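Local coordinates for protein protease (Helicobacter pylori, PDB 5EUF) that probably acts as a zinc-dependent peptidase of the M16 family that cleaves the cytoplasmic domain of the human junctional adhesion molecule A, at residues V30-V35 with R92-T97; I193-G198 with D367-F372. All coordinates share one frame; numbering follows the deposited sequence.

Interaction 1. Residues V30-V35 with R92-T97; sequences VIEVDV and RYFIKT
A chi1 of -180° sets Glu32 CG opposite the backbone N, and its extended chain and that of Arg92 reach over the same face of the sheet until carboxylate and guanidinium meet. Glu32 OE1 forms a salt bridge with Arg92 NH1 at 3.1 Å, the side chains crossing at about a right angle. A second salt bridge runs from Asp34 OD2 to Arg92 NE, also 3.1 Å, with carboxylate and guanidinium planes 28° apart. One arginine thus gathers two acids in a network, probably easing their mutual repulsion. Phe94 completes the cluster: its CD2 lies 3.4 Å above the guanidinium plane, displaced from the centre of the group, while its CB packs against both carboxylates. The frame is an antiparallel pair of neighbouring strands in the mixed sheet of the M16 peptidase domain. Val33 and Ile95 form a hydrogen-bonded pair, as do Ile31 with Thr97 and Val35 with Tyr93; Val33 N donates to Ile95 O at 3.0 Å. These residues turn to the other face, where Val33, Val35 and Ile95 pack on helix 102-113. Tyr93 OH is hydrogen-bonded to Tyr187, and its side chain lies about 4 Å from that of Glu56, the probable proton acceptor. The bent Lys96 chain runs alongside the Glu32 carboxylate, but Lys96 NZ stays 4.5 Å from Glu32 OE2, beyond a salt bridge, and is hydrogen-bonded to Ser366 OG, itself weakly bonded to OE2.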
loop_
_atom_site.group_PDB
_atom_site.type_symbol
_atom_site.label_atom_id
_atom_site.label_comp_id
_atom_site.label_asym_id
_atom_site.label_seq_id
_atom_site.Cartn_x
_atom_site.Cartn_y
_atom_site.Cartn_z
ATOM N N VAL B 30 -22.143 -23.496 32.273
ATOM C CA VAL B 30 -21.139 -22.790 31.486
ATOM C C VAL B 30 -21.690 -22.194 30.189
ATOM O O VAL B 30 -22.317 -22.889 29.389
ATOM C CB VAL B 30 -19.964 -23.725 31.141
ATOM C CG1 VAL B 30 -18.875 -22.966 30.400
ATOM C CG2 VAL B 30 -19.411 -24.358 32.406
ATOM N N ILE B 31 -21.461 -20.898 29.993
ATOM C CA ILE B 31 -21.825 -20.226 28.748
ATOM C C ILE B 31 -20.713 -19.300 28.276
ATOM O O ILE B 31 -19.753 -19.041 29.002
ATOM C CB ILE B 31 -23.114 -19.385 28.884
ATOM C CG1 ILE B 31 -22.864 -18.174 29.786
ATOM C CG2 ILE B 31 -24.278 -20.230 29.384
ATOM C CD1 ILE B 31 -24.012 -17.200 29.823
ATOM N N GLU B 32 -20.850 -18.801 27.053
ATOM C CA GLU B 32 -19.963 -17.757 26.554
ATOM C C GLU B 32 -20.766 -16.657 25.872
ATOM O O GLU B 32 -21.611 -16.930 25.017
ATOM C CB GLU B 32 -18.925 -18.327 25.586
ATOM C CG GLU B 32 -17.978 -17.262 25.047
ATOM C CD GLU B 32 -16.835 -17.834 24.238
ATOM O OE1 GLU B 32 -16.593 -17.340 23.118
ATOM O OE2 GLU B 32 -16.168 -18.769 24.726
ATOM N N VAL B 33 -20.498 -15.413 26.257
ATOM C CA VAL B 33 -21.209 -14.268 25.702
ATOM C C VAL B 33 -20.343 -13.531 24.690
ATOM O O VAL B 33 -19.373 -12.876 25.060
ATOM C CB VAL B 33 -21.642 -13.286 26.807
ATOM C CG1 VAL B 33 -22.500 -12.182 26.223
ATOM C CG2 VAL B 33 -22.392 -14.023 27.901
ATOM N N ASP B 34 -20.701 -13.632 23.413
ATOM C CA ASP B 34 -19.911 -13.025 22.346
ATOM C C ASP B 34 -20.528 -11.753 21.779
ATOM O O ASP B 34 -21.742 -11.664 21.587
ATOM C CB ASP B 34 -19.703 -14.022 21.203
ATOM C CG ASP B 34 -18.641 -15.047 21.512
ATOM O OD1 ASP B 34 -18.929 -15.986 22.281
ATOM O OD2 ASP B 34 -17.520 -14.916 20.978
ATOM N N VAL B 35 -19.673 -10.772 21.513
ATOM C CA VAL B 35 -20.051 -9.606 20.727
ATOM C C VAL B 35 -19.117 -9.494 19.532
ATOM O O VAL B 35 -17.924 -9.244 19.689
ATOM C CB VAL B 35 -19.996 -8.308 21.546
ATOM C CG1 VAL B 35 -20.188 -7.106 20.635
ATOM C CG2 VAL B 35 -21.051 -8.327 22.634
ATOM N N ARG B 92 -13.612 -9.288 17.733
ATOM C CA ARG B 92 -14.380 -10.219 18.556
ATOM C C ARG B 92 -14.110 -10.098 20.056
ATOM O O ARG B 92 -12.966 -10.172 20.503
ATOM C CB ARG B 92 -14.096 -11.648 18.092
ATOM C CG ARG B 92 -14.736 -12.739 18.926
ATOM C CD ARG B 92 -14.554 -14.082 18.239
ATOM N NE ARG B 92 -15.108 -15.190 19.009
ATOM C CZ ARG B 92 -14.393 -15.975 19.809
ATOM N NH1 ARG B 92 -14.985 -16.962 20.468
ATOM N NH2 ARG B 92 -13.089 -15.774 19.946
ATOM N N TYR B 93 -15.183 -9.923 20.826
ATOM C CA TYR B 93 -15.106 -9.875 22.283
ATOM C C TYR B 93 -15.963 -10.988 22.883
ATOM O O TYR B 93 -17.036 -11.291 22.360
ATOM C CB TYR B 93 -15.580 -8.520 22.818
ATOM C CG TYR B 93 -14.908 -7.308 22.209
ATOM C CD1 TYR B 93 -13.780 -6.747 22.794
ATOM C CD2 TYR B 93 -15.417 -6.710 21.061
ATOM C CE1 TYR B 93 -13.165 -5.636 22.246
ATOM C CE2 TYR B 93 -14.811 -5.597 20.506
ATOM C CZ TYR B 93 -13.685 -5.063 21.101
ATOM O OH TYR B 93 -13.079 -3.955 20.552
ATOM N N PHE B 94 -15.507 -11.590 23.980
ATOM C CA PHE B 94 -16.309 -12.617 24.641
ATOM C C PHE B 94 -16.015 -12.760 26.133
ATOM O O PHE B 94 -14.886 -12.562 26.582
ATOM C CB PHE B 94 -16.124 -13.976 23.947
ATOM C CG PHE B 94 -14.717 -14.504 23.997
ATOM C CD1 PHE B 94 -14.293 -15.294 25.057
ATOM C CD2 PHE B 94 -13.823 -14.226 22.974
ATOM C CE1 PHE B 94 -13.001 -15.780 25.103
ATOM C CE2 PHE B 94 -12.531 -14.712 23.012
ATOM C CZ PHE B 94 -12.119 -15.491 24.078
ATOM N N ILE B 95 -17.053 -13.113 26.888
ATOM C CA ILE B 95 -16.928 -13.388 28.315
ATOM C C ILE B 95 -17.216 -14.857 28.606
ATOM O O ILE B 95 -18.242 -15.391 28.185
ATOM C CB ILE B 95 -17.891 -12.518 29.155
ATOM C CG1 ILE B 95 -17.525 -11.037 29.043
ATOM C CG2 ILE B 95 -17.869 -12.946 30.611
ATOM C CD1 ILE B 95 -18.434 -10.130 29.846
ATOM N N LYS B 96 -16.301 -15.507 29.320
ATOM C CA LYS B 96 -16.504 -16.879 29.772
ATOM C C LYS B 96 -17.060 -16.896 31.188
ATOM O O LYS B 96 -16.382 -16.484 32.127
ATOM C CB LYS B 96 -15.195 -17.667 29.722
ATOM C CG LYS B 96 -14.819 -18.170 28.344
ATOM C CD LYS B 96 -15.794 -19.231 27.876
ATOM C CE LYS B 96 -15.788 -20.433 28.801
ATOM N NZ LYS B 96 -16.708 -21.493 28.314
ATOM N N THR B 97 -18.291 -17.371 31.345
ATOM C CA THR B 97 -18.903 -17.423 32.668
ATOM C C THR B 97 -20.053 -18.427 32.723
ATOM O O THR B 97 -20.130 -19.343 31.903
ATOM C CB THR B 97 -19.412 -16.030 33.100
ATOM O OG1 THR B 97 -20.084 -16.133 34.361
ATOM C CG2 THR B 97 -20.362 -15.457 32.060
#

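Interaction 2. Residues I193-G198 with D367-F372; sequences IVLVVG and DVAGLF
Leu195 and Val197, two residues apart on strand 193-198 and pointing to the same side, meet one turn of helix 367-372 in a helix-on-sheet packing of the alpha+beta fold of M16 peptidases. The segment axes approach to 8.3 Å and run at 147°, in a roughly antiparallel sense. Nearest across the contact are Val197 CA and Ala369 CA, 6.0 Å apart; the alanine methyl offers a low spot on the helix surface, against which the strand's larger side chains lie. Val197 spreads its two branches over this surface. CG1, anti to the backbone N (chi1 -179°), is directed to Val368, while Val197 CG2 settles against CA and CB of Ala369, 4.0 Å from the latter. Leu195 CD2 fills the hollow beside this residue: it rests on Ala369 O, 3.7 Å away, flanked by the alanine methyl and by Phe372 CB in directions about a right angle apart. Beyond CB the phenylalanine leads away from the strand, so that its CB, and not its ring, borders this hollow. No hydrogen bond links the segments, and all five touching residues are buried. Ala369 also packs on Glu32 and Asp34 of strand 30-37, whereas the opposite side of strand 193-198 carries Val194 and Val196 to helix 202-213. At the Val368 end of the contact, Val197 CG1 meets Val368 CG1 at 3.8 Å.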
loop_
_atom_site.group_PDB
_atom_site.type_symbol
_atom_site.label_atom_id
_atom_site.label_comp_id
_atom_site.label_asym_id
_atom_site.label_seq_id
_atom_site.Cartn_x
_atom_site.Cartn_y
_atom_site.Cartn_z
ATOM N N ILE B 193 -22.920 -8.228 16.130
ATOM C CA ILE B 193 -23.631 -9.476 16.393
ATOM C C ILE B 193 -23.404 -9.938 17.827
ATOM O O ILE B 193 -22.262 -10.065 18.268
ATOM C CB ILE B 193 -23.182 -10.607 15.446
ATOM C CG1 ILE B 193 -23.460 -10.242 13.987
ATOM C CG2 ILE B 193 -23.871 -11.917 15.813
ATOM C CD1 ILE B 193 -22.930 -11.260 12.996
ATOM N N VAL B 194 -24.489 -10.188 18.552
ATOM C CA VAL B 194 -24.394 -10.721 19.905
ATOM C C VAL B 194 -24.672 -12.220 19.886
ATOM O O VAL B 194 -25.784 -12.656 19.581
ATOM C CB VAL B 194 -25.371 -10.022 20.871
ATOM C CG1 VAL B 194 -25.308 -10.660 22.250
ATOM C CG2 VAL B 194 -25.060 -8.533 20.953
ATOM N N LEU B 195 -23.646 -13.001 20.211
ATOM C CA LEU B 195 -23.722 -14.454 20.151
ATOM C C LEU B 195 -23.599 -15.065 21.540
ATOM O O LEU B 195 -22.664 -14.756 22.277
ATOM C CB LEU B 195 -22.624 -14.999 19.233
ATOM C CG LEU B 195 -22.378 -16.507 19.188
ATOM C CD1 LEU B 195 -23.538 -17.231 18.531
ATOM C CD2 LEU B 195 -21.074 -16.811 18.465
ATOM N N VAL B 196 -24.548 -15.924 21.899
ATOM C CA VAL B 196 -24.519 -16.596 23.196
ATOM C C VAL B 196 -24.575 -18.113 23.031
ATOM O O VAL B 196 -25.531 -18.657 22.477
ATOM C CB VAL B 196 -25.682 -16.138 24.101
ATOM C CG1 VAL B 196 -25.670 -16.915 25.409
ATOM C CG2 VAL B 196 -25.601 -14.637 24.361
ATOM N N VAL B 197 -23.537 -18.788 23.515
ATOM C CA VAL B 197 -23.419 -20.236 23.376
ATOM C C VAL B 197 -23.222 -20.894 24.741
ATOM O O VAL B 197 -22.453 -20.402 25.569
ATOM C CB VAL B 197 -22.238 -20.619 22.447
ATOM C CG1 VAL B 197 -22.138 -22.128 22.290
ATOM C CG2 VAL B 197 -22.383 -19.950 21.088
ATOM N N GLY B 198 -23.921 -22.000 24.978
ATOM C CA GLY B 198 -23.766 -22.737 26.218
ATOM C C GLY B 198 -25.072 -23.276 26.767
ATOM O O GLY B 198 -25.994 -23.587 26.015
ATOM N N ASP B 367 -15.466 -23.473 21.950
ATOM C CA ASP B 367 -15.135 -23.985 20.628
ATOM C C ASP B 367 -16.274 -23.735 19.648
ATOM O O ASP B 367 -16.047 -23.310 18.514
ATOM C CB ASP B 367 -14.809 -25.478 20.697
ATOM C CG ASP B 367 -13.531 -25.762 21.469
ATOM O OD1 ASP B 367 -12.606 -24.926 21.422
ATOM O OD2 ASP B 367 -13.451 -26.826 22.122
ATOM N N VAL B 368 -17.499 -23.997 20.096
ATOM C CA VAL B 368 -18.681 -23.811 19.260
ATOM C C VAL B 368 -18.857 -22.344 18.879
ATOM O O VAL B 368 -19.183 -22.022 17.734
ATOM C CB VAL B 368 -19.952 -24.314 19.968
ATOM C CG1 VAL B 368 -21.183 -24.045 19.117
ATOM C CG2 VAL B 368 -19.833 -25.797 20.269
ATOM N N ALA B 369 -18.629 -21.458 19.844
ATOM C CA ALA B 369 -18.723 -20.024 19.603
ATOM C C ALA B 369 -17.734 -19.594 18.524
ATOM O O ALA B 369 -18.099 -18.886 17.587
ATOM C CB ALA B 369 -18.478 -19.252 20.888
ATOM N N GLY B 370 -16.488 -20.036 18.661
ATOM C CA GLY B 370 -15.445 -19.722 17.701
ATOM C C GLY B 370 -15.786 -20.154 16.286
ATOM O O GLY B 370 -15.427 -19.482 15.320
ATOM N N LEU B 371 -16.481 -21.281 16.162
ATOM C CA LEU B 371 -16.915 -21.760 14.855
ATOM C C LEU B 371 -17.979 -20.840 14.269
ATOM O O LEU B 371 -17.840 -20.351 13.147
ATOM C CB LEU B 371 -17.451 -23.189 14.951
ATOM C CG LEU B 371 -16.443 -24.277 15.322
ATOM C CD1 LEU B 371 -17.117 -25.639 15.369
ATOM C CD2 LEU B 371 -15.278 -24.287 14.345
ATOM N N PHE B 372 -19.040 -20.610 15.037
ATOM C CA PHE B 372 -20.145 -19.765 14.597
ATOM C C PHE B 372 -19.707 -18.335 14.307
ATOM O O PHE B 372 -20.182 -17.717 13.356
ATOM C CB PHE B 372 -21.258 -19.753 15.644
ATOM C CG PHE B 372 -22.213 -20.905 15.529
ATOM C CD1 PHE B 372 -21.947 -22.110 16.155
ATOM C CD2 PHE B 372 -23.384 -20.779 14.802
ATOM C CE1 PHE B 372 -22.827 -23.169 16.054
ATOM C CE2 PHE B 372 -24.267 -21.832 14.698
ATOM C CZ PHE B 372 -23.989 -23.030 15.325
#

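In the fold
Interactions 1 and 2 meet in one mixed sheet, in which strand 30-37 lies between strands 91-98 and 192-198; the centres of the two interactions are about 8 Å apart. Interaction 1 joins two strands edge to edge and is only partly buried, pairing backbone bonds with charged side chains; interaction 2 is fully buried, lays a helix on the sheet, has no hydrogen bond between its segments and consists mainly of apolar side-chain packing. Probable backbone hydrogen bonds, Asp34 N to Leu195 O and Glu32 N to Val197 O, join strand 30-37 directly to strand 192-198. Helix 365-376 is shared: its Ala369 touches the acids of 30-35 as well as the aliphatic side chains of 193-198.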